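Local coordinates for protein angiogenin-1 (Salmo salar, PDB 7BFK) that probably cleaves RNA as a secreted endonuclease of the pancreatic ribonuclease type, and appears to be held in an auto-inhibited state, at residues C40-L48 with D116-T124; D52-G60 with V103-P112. All blocks are in the same frame, centred on the assembly; numbering follows the deposited sequence.

Interaction 1 (C40-L48 with D116-T124); sequences CKLKNTFIL and DGDVDIGIT
The Asp120 carboxylate meets Thr45 with both oxygens, the two side chains crossing at about a right angle, on a strand that carries the CKxxNTF signature of pancreatic ribonucleases. With CG anti to the backbone N (chi1 -172°), the carboxylate extends toward strand 43-47. Along the side chain, Asp120 CB comes within 3.9 Å of Lys43 NZ. CG faces Thr45 N and OG1. Asp120 OD1 accepts the Thr45 N-H at 2.9 Å, with an N-H...O angle of 155°, and Asp120 OD2 accepts from Thr45 OG1 at 2.7 Å. Both donors use the syn sides, 24° out of the carboxylate plane. Lys43 NZ adds a salt bridge to Asp120 OD2 at 2.8 Å from the anti side, which fixes the group's rotation further. In relatives, the Thr45 N-H and hydroxyl read the pyrimidine base, so their capture by Asp120 is consistent with auto-inhibition. Lys41, at the signature position of the family's active-site lysine, is likewise engaged: its extended chain brings Lys41 NZ to Val119 O at 2.8 Å, to Asn44 OD1 and, weakly, to Gly117 O. Ile121 CD1 packs on Ile47 CG1 at 3.6 Å. One water donates to both Thr45 OG1 and Ile121 O, the latter at 3.0 Å.

Interaction 2 (D52-G60 with V103-P112); sequences DQVQAICTG and VIIACDGKFP
Cys58 SG and Cys107 SG are joined at 2.1 Å, with a torsion of -86° about the S-S bond, tying segment 52-60 to strand 93-108. The Cys58 sulfur also rests on the Pro112 ring, with Cys58 SG 3.6 Å from Pro112 CD, and Ile105 CD1 lies close to it. Nearby, Ile57 CD1 reaches Val103 CG2 at 3.6 Å, the two side chains crossing at about a right angle, while Ile57 CG2 packs on Ile105 CD1. Gln55, by contrast, lies beside Lys110, both pointing the same way, and Gln55 NE2 donates to Lys110 O at 3.2 Å (N-H...O 150°), from above the carbonyl plane rather than on a lone pair. Replacing Gln55 by alanine removes this amide, and Lys110 O would probably lose its donor, with a gap opening beside the aliphatic part of Lys110. That carbonyl belongs to a beta hairpin of the ribonuclease A fold, whose type II' turn runs from Asp108 to Phe111. Asp108 N bonds Phe111 O at 2.7 Å, and Phe111 N returns to Asp108 O at 3.0 Å. Gly109 takes the positive phi (62°) of the turn. Farther out, Tyr7 of helix 5-14 touches Gln55 and Pro112, and Phe76 packs against Ile57 and Val103.

In the fold
The centres of interactions 1 and 2 lie 16 Å apart, yet the two share the sheet: strand 122-124 pairs with strand 93-108, where Gly122 N approaches Ile104 O at 2.9 Å, a probable hydrogen bond. Side-chain packing extends this junction, with Thr124 CG2 3.7 Å from Ile104 CD1. Helix 5-14 also connects them, since Phe10 touches Ile121 of interaction 1 as well as Val54 and Ile105 of interaction 2. Interaction 1 occupies the probable active-site cleft: His14 of the same helix bonds Thr45 O and touches Asp120. Interaction 2 lies farther out, its centre about 12 Å from the chain centre against about 4 Å for interaction 1.

Interaction 1 (C40-L48 with D116-T124)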
ATOM      1  N   CYS A  40     -12.039   2.831 -10.732  1.00 43.43           N
ATOM      2  CA  CYS A  40     -10.854   3.615 -10.316  1.00 41.33           C
ATOM      3  C   CYS A  40     -10.723   3.477  -8.798  1.00 38.48           C
ATOM      4  O   CYS A  40     -11.657   3.900  -8.102  1.00 38.04           O
ATOM      5  CB  CYS A  40     -11.001   5.083 -10.678  1.00 43.86           C
ATOM      6  SG  CYS A  40     -11.335   5.380 -12.435  1.00 48.68           S
ATOM      7  N   LYS A  41      -9.666   2.847  -8.303  1.00 36.66           N
ATOM      8  CA  LYS A  41      -9.441   2.786  -6.835  1.00 34.33           C
ATOM      9  C   LYS A  41      -9.274   4.247  -6.382  1.00 27.11           C
ATOM     10  O   LYS A  41      -8.590   5.006  -7.089  1.00 28.12           O
ATOM     11  CB  LYS A  41      -8.266   1.861  -6.502  1.00 32.50           C
ATOM     12  CG  LYS A  41      -8.181   1.489  -5.033  1.00 32.52           C
ATOM     13  CD  LYS A  41      -7.020   0.593  -4.689  1.00 34.24           C
ATOM     14  CE  LYS A  41      -7.008   0.234  -3.227  1.00 36.05           C
ATOM     15  NZ  LYS A  41      -5.756  -0.441  -2.858  1.00 46.33           N
ATOM     16  N   LEU A  42      -9.931   4.660  -5.301  1.00 26.98           N
ATOM     17  CA  LEU A  42      -9.986   6.100  -4.897  1.00 27.56           C
ATOM     18  C   LEU A  42      -8.654   6.554  -4.309  1.00 26.98           C
ATOM     19  O   LEU A  42      -8.410   7.769  -4.307  1.00 26.96           O
ATOM     20  CB  LEU A  42     -11.145   6.327  -3.922  1.00 29.06           C
ATOM     21  CG  LEU A  42     -12.527   6.118  -4.547  1.00 30.70           C
ATOM     22  CD1 LEU A  42     -13.633   6.188  -3.526  1.00 29.52           C
ATOM     23  CD2 LEU A  42     -12.763   7.113  -5.680  1.00 36.28           C
ATOM     24  N   LYS A  43      -7.851   5.625  -3.786  1.00 24.82           N
ATOM     25  CA  LYS A  43      -6.534   5.950  -3.220  1.00 27.17           C
ATOM     26  C   LYS A  43      -5.691   4.690  -3.113  1.00 27.25           C
ATOM     27  O   LYS A  43      -6.258   3.594  -2.903  1.00 28.23           O
ATOM     28  CB  LYS A  43      -6.702   6.561  -1.825  1.00 27.35           C
ATOM     29  CG  LYS A  43      -5.428   7.025  -1.155  1.00 26.95           C
ATOM     30  CD  LYS A  43      -5.701   7.849   0.105  1.00 24.86           C
ATOM     31  CE  LYS A  43      -6.513   7.093   1.135  1.00 26.10           C
ATOM     32  NZ  LYS A  43      -5.682   6.109   1.868  1.00 24.78           N
ATOM     33  N   ASN A  44      -4.387   4.847  -3.255  1.00 26.64           N
ATOM     34  CA  ASN A  44      -3.433   3.763  -2.959  1.00 25.97           C
ATOM     35  C   ASN A  44      -2.145   4.396  -2.470  1.00 24.57           C
ATOM     36  O   ASN A  44      -1.706   5.360  -3.076  1.00 27.78           O
ATOM     37  CB  ASN A  44      -3.183   2.827  -4.126  1.00 28.69           C
ATOM     38  CG  ASN A  44      -2.572   1.531  -3.648  1.00 27.89           C
ATOM     39  OD1 ASN A  44      -3.290   0.685  -3.135  1.00 27.99           O
ATOM     40  ND2 ASN A  44      -1.270   1.366  -3.858  1.00 27.55           N
ATOM     41  N   THR A  45      -1.603   3.860  -1.385  1.00 23.83           N
ATOM     42  CA  THR A  45      -0.348   4.311  -0.754  1.00 24.70           C
ATOM     43  C   THR A  45       0.758   3.271  -1.025  1.00 24.73           C
ATOM     44  O   THR A  45       0.556   2.062  -0.721  1.00 25.73           O
ATOM     45  CB  THR A  45      -0.569   4.577   0.736  1.00 23.35           C
ATOM     46  OG1 THR A  45      -1.735   5.399   0.894  1.00 24.82           O
ATOM     47  CG2 THR A  45       0.630   5.205   1.396  1.00 23.64           C
ATOM     48  N   PHE A  46       1.882   3.751  -1.528  1.00 23.25           N
ATOM     49  CA  PHE A  46       3.111   2.977  -1.829  1.00 25.60           C
ATOM     50  C   PHE A  46       4.194   3.326  -0.810  1.00 25.30           C
ATOM     51  O   PHE A  46       4.403   4.509  -0.535  1.00 25.70           O
ATOM     52  CB  PHE A  46       3.585   3.276  -3.254  1.00 30.25           C
ATOM     53  CG  PHE A  46       2.582   2.940  -4.327  1.00 28.47           C
ATOM     54  CD1 PHE A  46       1.639   3.875  -4.724  1.00 29.95           C
ATOM     55  CD2 PHE A  46       2.577   1.691  -4.936  1.00 32.50           C
ATOM     56  CE1 PHE A  46       0.713   3.570  -5.711  1.00 32.42           C
ATOM     57  CE2 PHE A  46       1.641   1.382  -5.913  1.00 31.58           C
ATOM     58  CZ  PHE A  46       0.708   2.323  -6.293  1.00 31.67           C
ATOM     59  N   ILE A  47       4.836   2.302  -0.246  1.00 24.86           N
ATOM     60  CA  ILE A  47       5.965   2.444   0.714  1.00 24.99           C
ATOM     61  C   ILE A  47       7.280   2.337  -0.068  1.00 25.58           C
ATOM     62  O   ILE A  47       7.465   1.356  -0.798  1.00 25.46           O
ATOM     63  CB  ILE A  47       5.892   1.389   1.823  1.00 25.33           C
ATOM     64  CG1 ILE A  47       4.525   1.367   2.509  1.00 24.65           C
ATOM     65  CG2 ILE A  47       7.009   1.608   2.826  1.00 27.36           C
ATOM     66  CD1 ILE A  47       4.302   0.133   3.324  1.00 25.06           C
ATOM     67  N   LEU A  48       8.174   3.297   0.108  1.00 27.07           N
ATOM     68  CA  LEU A  48       9.497   3.288  -0.569  1.00 31.67           C
ATOM     69  C   LEU A  48      10.495   2.579   0.344  1.00 31.96           C
ATOM     70  O   LEU A  48      11.228   3.263   1.039  1.00 31.68           O
ATOM     71  CB  LEU A  48       9.917   4.726  -0.894  1.00 34.24           C
ATOM     72  CG  LEU A  48       9.262   5.335  -2.137  1.00 36.35           C
ATOM     73  CD1 LEU A  48       7.756   5.429  -1.998  1.00 37.16           C
ATOM     74  CD2 LEU A  48       9.842   6.713  -2.464  1.00 42.41           C
ATOM     75  N   ASP A 116      -8.587  -8.125   0.182  1.00 71.01           N
ATOM     76  CA  ASP A 116      -9.443  -7.658  -0.947  1.00 73.31           C
ATOM     77  C   ASP A 116      -8.799  -6.481  -1.686  1.00 69.30           C
ATOM     78  O   ASP A 116      -9.365  -6.062  -2.720  1.00 62.78           O
ATOM     79  CB  ASP A 116     -10.851  -7.283  -0.473  1.00 70.99           C
ATOM     80  CG  ASP A 116     -11.783  -8.473  -0.329  1.00 79.28           C
ATOM     81  OD1 ASP A 116     -11.598  -9.453  -1.085  1.00 76.31           O
ATOM     82  OD2 ASP A 116     -12.682  -8.415   0.538  1.00 83.93           O
ATOM     83  N   GLY A 117      -7.678  -5.957  -1.188  1.00 62.08           N
ATOM     84  CA  GLY A 117      -6.999  -4.797  -1.795  1.00 65.67           C
ATOM     85  C   GLY A 117      -7.999  -3.730  -2.233  1.00 62.18           C
ATOM     86  O   GLY A 117      -7.677  -2.967  -3.174  1.00 62.19           O
ATOM     87  N   ASP A 118      -9.187  -3.716  -1.614  1.00 55.61           N
ATOM     88  CA  ASP A 118     -10.254  -2.701  -1.840  1.00 52.61           C
ATOM     89  C   ASP A 118     -10.037  -1.550  -0.846  1.00 47.48           C
ATOM     90  O   ASP A 118     -10.751  -0.543  -0.939  1.00 43.21           O
ATOM     91  CB  ASP A 118     -11.657  -3.304  -1.731  1.00 63.09           C
ATOM     92  CG  ASP A 118     -11.884  -4.172  -0.501  1.00 75.89           C
ATOM     93  OD1 ASP A 118     -10.944  -4.305   0.309  1.00 84.92           O
ATOM     94  OD2 ASP A 118     -12.999  -4.726  -0.370  1.00 85.44           O
ATOM     95  N   VAL A 119      -9.117  -1.706   0.108  1.00 41.45           N
ATOM     96  CA  VAL A 119      -8.769  -0.596   1.040  1.00 38.99           C
ATOM     97  C   VAL A 119      -7.290  -0.263   0.810  1.00 37.85           C
ATOM     98  O   VAL A 119      -6.748  -0.584  -0.262  1.00 44.51           O
ATOM     99  CB  VAL A 119      -9.117  -0.884   2.518  1.00 46.49           C
ATOM    100  CG1 VAL A 119      -8.801   0.308   3.430  1.00 39.02           C
ATOM    101  CG2 VAL A 119     -10.582  -1.269   2.686  1.00 46.50           C
ATOM    102  N   ASP A 120      -6.655   0.351   1.780  1.00 28.13           N
ATOM    103  CA  ASP A 120      -5.285   0.861   1.611  1.00 23.01           C
ATOM    104  C   ASP A 120      -4.594   0.765   2.969  1.00 25.19           C
ATOM    105  O   ASP A 120      -5.274   0.587   3.997  1.00 22.41           O
ATOM    106  CB  ASP A 120      -5.390   2.298   1.078  1.00 23.07           C
ATOM    107  CG  ASP A 120      -4.106   2.956   0.652  1.00 23.02           C
ATOM    108  OD1 ASP A 120      -3.123   2.213   0.420  1.00 24.07           O
ATOM    109  OD2 ASP A 120      -4.097   4.233   0.557  1.00 23.28           O
ATOM    110  N   ILE A 121      -3.288   0.911   2.988  1.00 23.47           N
ATOM    111  CA  ILE A 121      -2.563   0.971   4.272  1.00 25.02           C
ATOM    112  C   ILE A 121      -2.880   2.336   4.876  1.00 24.13           C
ATOM    113  O   ILE A 121      -3.371   3.214   4.139  1.00 23.44           O
ATOM    114  CB  ILE A 121      -1.065   0.742   4.062  1.00 23.67           C
ATOM    115  CG1 ILE A 121      -0.474   1.796   3.139  1.00 24.66           C
ATOM    116  CG2 ILE A 121      -0.820  -0.671   3.520  1.00 25.27           C
ATOM    117  CD1 ILE A 121       1.024   1.834   3.183  1.00 26.42           C
ATOM    118  N   GLY A 122      -2.616   2.482   6.160  1.00 24.95           N
ATOM    119  CA  GLY A 122      -2.832   3.739   6.887  1.00 23.78           C
ATOM    120  C   GLY A 122      -1.533   4.478   7.050  1.00 25.92           C
ATOM    121  O   GLY A 122      -0.452   3.871   6.830  1.00 23.31           O
ATOM    122  N   ILE A 123      -1.630   5.756   7.398  1.00 25.14           N
ATOM    123  CA  ILE A 123      -0.473   6.634   7.675  1.00 25.10           C
ATOM    124  C   ILE A 123      -0.813   7.423   8.927  1.00 29.13           C
ATOM    125  O   ILE A 123      -2.041   7.728   9.157  1.00 25.98           O
ATOM    126  CB  ILE A 123      -0.131   7.559   6.489  1.00 29.51           C
ATOM    127  CG1 ILE A 123      -1.329   8.406   6.055  1.00 31.24           C
ATOM    128  CG2 ILE A 123       0.445   6.769   5.340  1.00 27.38           C
ATOM    129  CD1 ILE A 123      -0.975   9.468   5.006  1.00 34.15           C
ATOM    130  N   THR A 124       0.200   7.729   9.722  1.00 29.38           N
ATOM    131  CA  THR A 124       0.031   8.527  10.952  1.00 33.56           C
ATOM    132  C   THR A 124       1.355   9.177  11.366  1.00 38.75           C
ATOM    133  O   THR A 124       2.430   8.620  11.026  1.00 40.56           O
ATOM    134  CB  THR A 124      -0.533   7.660  12.073  1.00 35.23           C
ATOM    135  OG1 THR A 124      -0.679   8.519  13.206  1.00 34.61           O
ATOM    136  CG2 THR A 124       0.343   6.470  12.396  1.00 32.82           C
TER
HETATM  137  O   HOH W   1      -2.772   6.057   3.330  1.00 30.63           O

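Interaction 2 (D52-G60 with V103-P112)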
ATOM      1  N   ASP A  52      11.894  -6.612   3.396  1.00 34.93           N
ATOM      2  CA  ASP A  52      12.424  -6.937   4.748  1.00 37.68           C
ATOM      3  C   ASP A  52      12.078  -5.827   5.742  1.00 32.42           C
ATOM      4  O   ASP A  52      11.710  -6.160   6.856  1.00 35.39           O
ATOM      5  CB  ASP A  52      13.917  -7.244   4.705  1.00 44.00           C
ATOM      6  CG  ASP A  52      14.191  -8.656   4.201  1.00 45.62           C
ATOM      7  OD1 ASP A  52      13.217  -9.349   3.803  1.00 50.21           O
ATOM      8  OD2 ASP A  52      15.343  -9.043   4.206  1.00 54.59           O
ATOM      9  N   GLN A  53      12.147  -4.568   5.330  1.00 35.68           N
ATOM     10  CA  GLN A  53      11.878  -3.399   6.205  1.00 39.06           C
ATOM     11  C   GLN A  53      10.394  -3.391   6.566  1.00 36.82           C
ATOM     12  O   GLN A  53      10.044  -3.007   7.692  1.00 35.79           O
ATOM     13  CB  GLN A  53      12.211  -2.076   5.515  1.00 46.02           C
ATOM     14  CG  GLN A  53      13.636  -1.951   4.967  1.00 51.54           C
ATOM     15  CD  GLN A  53      13.908  -0.546   4.479  1.00 59.90           C
ATOM     16  OE1 GLN A  53      14.411  -0.320   3.370  1.00 65.82           O
ATOM     17  NE2 GLN A  53      13.562   0.430   5.310  1.00 56.87           N
ATOM     18  N   VAL A  54       9.539  -3.752   5.621  1.00 32.32           N
ATOM     19  CA  VAL A  54       8.071  -3.746   5.851  1.00 32.02           C
ATOM     20  C   VAL A  54       7.688  -5.013   6.624  1.00 31.13           C
ATOM     21  O   VAL A  54       6.843  -4.891   7.531  1.00 29.73           O
ATOM     22  CB  VAL A  54       7.275  -3.579   4.540  1.00 33.69           C
ATOM     23  CG1 VAL A  54       5.786  -3.486   4.811  1.00 31.81           C
ATOM     24  CG2 VAL A  54       7.744  -2.360   3.752  1.00 34.32           C
ATOM     25  N   GLN A  55       8.283  -6.177   6.312  1.00 33.65           N
ATOM     26  CA  GLN A  55       7.948  -7.439   7.021  1.00 33.24           C
ATOM     27  C   GLN A  55       8.302  -7.251   8.504  1.00 33.41           C
ATOM     28  O   GLN A  55       7.532  -7.716   9.361  1.00 35.03           O
ATOM     29  CB  GLN A  55       8.640  -8.662   6.412  1.00 37.62           C
ATOM     30  CG  GLN A  55       8.283  -9.962   7.136  1.00 41.84           C
ATOM     31  CD  GLN A  55       8.798 -11.218   6.469  1.00 44.50           C
ATOM     32  OE1 GLN A  55       9.851 -11.236   5.832  1.00 48.33           O
ATOM     33  NE2 GLN A  55       8.038 -12.295   6.610  1.00 55.02           N
ATOM     34  N   ALA A  56       9.375  -6.517   8.785  1.00 33.84           N
ATOM     35  CA  ALA A  56       9.878  -6.269  10.156  1.00 35.64           C
ATOM     36  C   ALA A  56       8.798  -5.594  11.019  1.00 36.59           C
ATOM     37  O   ALA A  56       8.860  -5.751  12.242  1.00 39.00           O
ATOM     38  CB  ALA A  56      11.144  -5.442  10.100  1.00 38.85           C
ATOM     39  N   ILE A  57       7.860  -4.850  10.422  1.00 33.79           N
ATOM     40  CA  ILE A  57       6.762  -4.164  11.176  1.00 32.47           C
ATOM     41  C   ILE A  57       5.998  -5.214  11.994  1.00 31.74           C
ATOM     42  O   ILE A  57       5.515  -4.887  13.103  1.00 34.95           O
ATOM     43  CB  ILE A  57       5.822  -3.388  10.230  1.00 27.56           C
ATOM     44  CG1 ILE A  57       6.542  -2.218   9.563  1.00 27.54           C
ATOM     45  CG2 ILE A  57       4.577  -2.919  10.975  1.00 27.74           C
ATOM     46  CD1 ILE A  57       5.789  -1.608   8.397  1.00 28.40           C
ATOM     47  N   CYS A  58       5.911  -6.421  11.456  1.00 33.94           N
ATOM     48  CA  CYS A  58       5.175  -7.565  12.036  1.00 35.67           C
ATOM     49  C   CYS A  58       6.065  -8.333  13.031  1.00 39.31           C
ATOM     50  O   CYS A  58       5.504  -9.053  13.845  1.00 43.81           O
ATOM     51  CB  CYS A  58       4.687  -8.501  10.933  1.00 35.31           C
ATOM     52  SG  CYS A  58       3.509  -7.748   9.770  1.00 35.75           S
ATOM     53  N   THR A  59       7.389  -8.138  13.003  1.00 40.84           N
ATOM     54  CA  THR A  59       8.347  -8.930  13.836  1.00 45.87           C
ATOM     55  C   THR A  59       9.375  -8.058  14.574  1.00 42.26           C
ATOM     56  O   THR A  59      10.570  -8.328  14.427  1.00 50.55           O
ATOM     57  CB  THR A  59       9.079  -9.961  12.970  1.00 45.03           C
ATOM     58  OG1 THR A  59       9.845  -9.276  11.974  1.00 46.97           O
ATOM     59  CG2 THR A  59       8.129 -10.930  12.303  1.00 48.78           C
ATOM     60  N   GLY A  60       8.935  -7.062  15.346  1.00 44.57           N
ATOM     61  CA  GLY A  60       9.827  -6.255  16.202  1.00 40.96           C
ATOM     62  C   GLY A  60       9.858  -4.790  15.830  1.00 43.14           C
ATOM     63  O   GLY A  60      10.387  -3.989  16.631  1.00 37.71           O
ATOM     64  N   VAL A 103       3.470   3.827   9.045  1.00 27.18           N
ATOM     65  CA  VAL A 103       2.401   3.159   8.257  1.00 25.53           C
ATOM     66  C   VAL A 103       1.634   2.214   9.183  1.00 27.33           C
ATOM     67  O   VAL A 103       2.209   1.742  10.202  1.00 28.93           O
ATOM     68  CB  VAL A 103       2.980   2.441   7.039  1.00 25.92           C
ATOM     69  CG1 VAL A 103       3.596   3.435   6.071  1.00 27.35           C
ATOM     70  CG2 VAL A 103       3.988   1.378   7.455  1.00 28.61           C
ATOM     71  N   ILE A 104       0.359   2.021   8.893  1.00 27.34           N
ATOM     72  CA  ILE A 104      -0.511   1.096   9.648  1.00 26.65           C
ATOM     73  C   ILE A 104      -0.943  -0.001   8.693  1.00 28.70           C
ATOM     74  O   ILE A 104      -1.599   0.304   7.702  1.00 25.90           O
ATOM     75  CB  ILE A 104      -1.683   1.827  10.290  1.00 30.39           C
ATOM     76  CG1 ILE A 104      -1.215   3.055  11.076  1.00 30.64           C
ATOM     77  CG2 ILE A 104      -2.452   0.837  11.147  1.00 30.86           C
ATOM     78  CD1 ILE A 104      -2.309   4.057  11.376  1.00 36.98           C
ATOM     79  N   ILE A 105      -0.562  -1.229   8.997  1.00 27.00           N
ATOM     80  CA  ILE A 105      -0.832  -2.406   8.136  1.00 29.44           C
ATOM     81  C   ILE A 105      -1.464  -3.502   8.984  1.00 34.80           C
ATOM     82  O   ILE A 105      -1.503  -3.368  10.202  1.00 30.31           O
ATOM     83  CB  ILE A 105       0.473  -2.896   7.496  1.00 29.29           C
ATOM     84  CG1 ILE A 105       1.405  -3.520   8.541  1.00 30.63           C
ATOM     85  CG2 ILE A 105       1.146  -1.774   6.732  1.00 29.75           C
ATOM     86  CD1 ILE A 105       2.633  -4.160   7.960  1.00 31.26           C
ATOM     87  N   ALA A 106      -1.949  -4.530   8.316  1.00 34.46           N
ATOM     88  CA  ALA A 106      -2.448  -5.763   8.924  1.00 34.69           C
ATOM     89  C   ALA A 106      -1.308  -6.769   8.864  1.00 37.96           C
ATOM     90  O   ALA A 106      -0.574  -6.797   7.838  1.00 35.75           O
ATOM     91  CB  ALA A 106      -3.689  -6.241   8.192  1.00 37.18           C
ATOM     92  N   CYS A 107      -1.093  -7.491   9.949  1.00 37.28           N
ATOM     93  CA  CYS A 107      -0.099  -8.581  10.041  1.00 37.97           C
ATOM     94  C   CYS A 107      -0.834  -9.903  10.257  1.00 41.56           C
ATOM     95  O   CYS A 107      -1.737  -9.938  11.097  1.00 43.61           O
ATOM     96  CB  CYS A 107       0.878  -8.366  11.191  1.00 39.06           C
ATOM     97  SG  CYS A 107       2.003  -6.963  10.948  1.00 37.41           S
ATOM     98  N   ASP A 108      -0.475 -10.919   9.478  1.00 44.94           N
ATOM     99  CA  ASP A 108      -0.924 -12.320   9.652  1.00 43.52           C
ATOM    100  C   ASP A 108       0.322 -13.062  10.101  1.00 42.96           C
ATOM    101  O   ASP A 108       1.154 -13.433   9.234  1.00 45.88           O
ATOM    102  CB  ASP A 108      -1.541 -12.889   8.377  1.00 43.80           C
ATOM    103  CG  ASP A 108      -2.297 -14.187   8.621  1.00 51.92           C
ATOM    104  OD1 ASP A 108      -2.064 -14.814   9.667  1.00 48.44           O
ATOM    105  OD2 ASP A 108      -3.125 -14.538   7.781  1.00 57.38           O
ATOM    106  N   GLY A 109       0.505 -13.199  11.406  1.00 43.41           N
ATOM    107  CA  GLY A 109       1.758 -13.744  11.941  1.00 41.34           C
ATOM    108  C   GLY A 109       2.886 -12.818  11.540  1.00 40.31           C
ATOM    109  O   GLY A 109       2.738 -11.604  11.771  1.00 40.02           O
ATOM    110  N   LYS A 110       3.918 -13.339  10.868  1.00 40.12           N
ATOM    111  CA  LYS A 110       5.123 -12.567  10.469  1.00 43.95           C
ATOM    112  C   LYS A 110       4.907 -11.838   9.133  1.00 40.12           C
ATOM    113  O   LYS A 110       5.877 -11.189   8.693  1.00 39.88           O
ATOM    114  CB  LYS A 110       6.335 -13.490  10.309  1.00 50.23           C
ATOM    115  CG  LYS A 110       6.304 -14.392   9.075  1.00 57.12           C
ATOM    116  CD  LYS A 110       7.625 -15.096   8.766  1.00 62.58           C
ATOM    117  CE  LYS A 110       7.817 -16.393   9.518  1.00 66.55           C
ATOM    118  NZ  LYS A 110       6.949 -17.468   8.981  1.00 66.65           N
ATOM    119  N   PHE A 111       3.707 -11.919   8.539  1.00 37.46           N
ATOM    120  CA  PHE A 111       3.412 -11.424   7.164  1.00 39.40           C
ATOM    121  C   PHE A 111       2.446 -10.244   7.106  1.00 35.89           C
ATOM    122  O   PHE A 111       1.281 -10.342   7.483  1.00 37.41           O
ATOM    123  CB  PHE A 111       2.763 -12.517   6.303  1.00 39.11           C
ATOM    124  CG  PHE A 111       3.629 -13.715   6.025  1.00 43.67           C
ATOM    125  CD1 PHE A 111       4.650 -13.652   5.087  1.00 39.61           C
ATOM    126  CD2 PHE A 111       3.401 -14.925   6.673  1.00 43.65           C
ATOM    127  CE1 PHE A 111       5.443 -14.759   4.822  1.00 41.40           C
ATOM    128  CE2 PHE A 111       4.190 -16.032   6.401  1.00 41.38           C
ATOM    129  CZ  PHE A 111       5.213 -15.947   5.481  1.00 42.52           C
ATOM    130  N   PRO A 112       2.907  -9.088   6.583  1.00 33.63           N
ATOM    131  CA  PRO A 112       2.008  -8.006   6.219  1.00 32.83           C
ATOM    132  C   PRO A 112       0.997  -8.561   5.207  1.00 32.76           C
ATOM    133  O   PRO A 112       1.409  -9.330   4.342  1.00 33.45           O
ATOM    134  CB  PRO A 112       2.921  -6.965   5.556  1.00 32.01           C
ATOM    135  CG  PRO A 112       4.280  -7.239   6.159  1.00 33.63           C
ATOM    136  CD  PRO A 112       4.322  -8.741   6.383  1.00 34.94           C
TER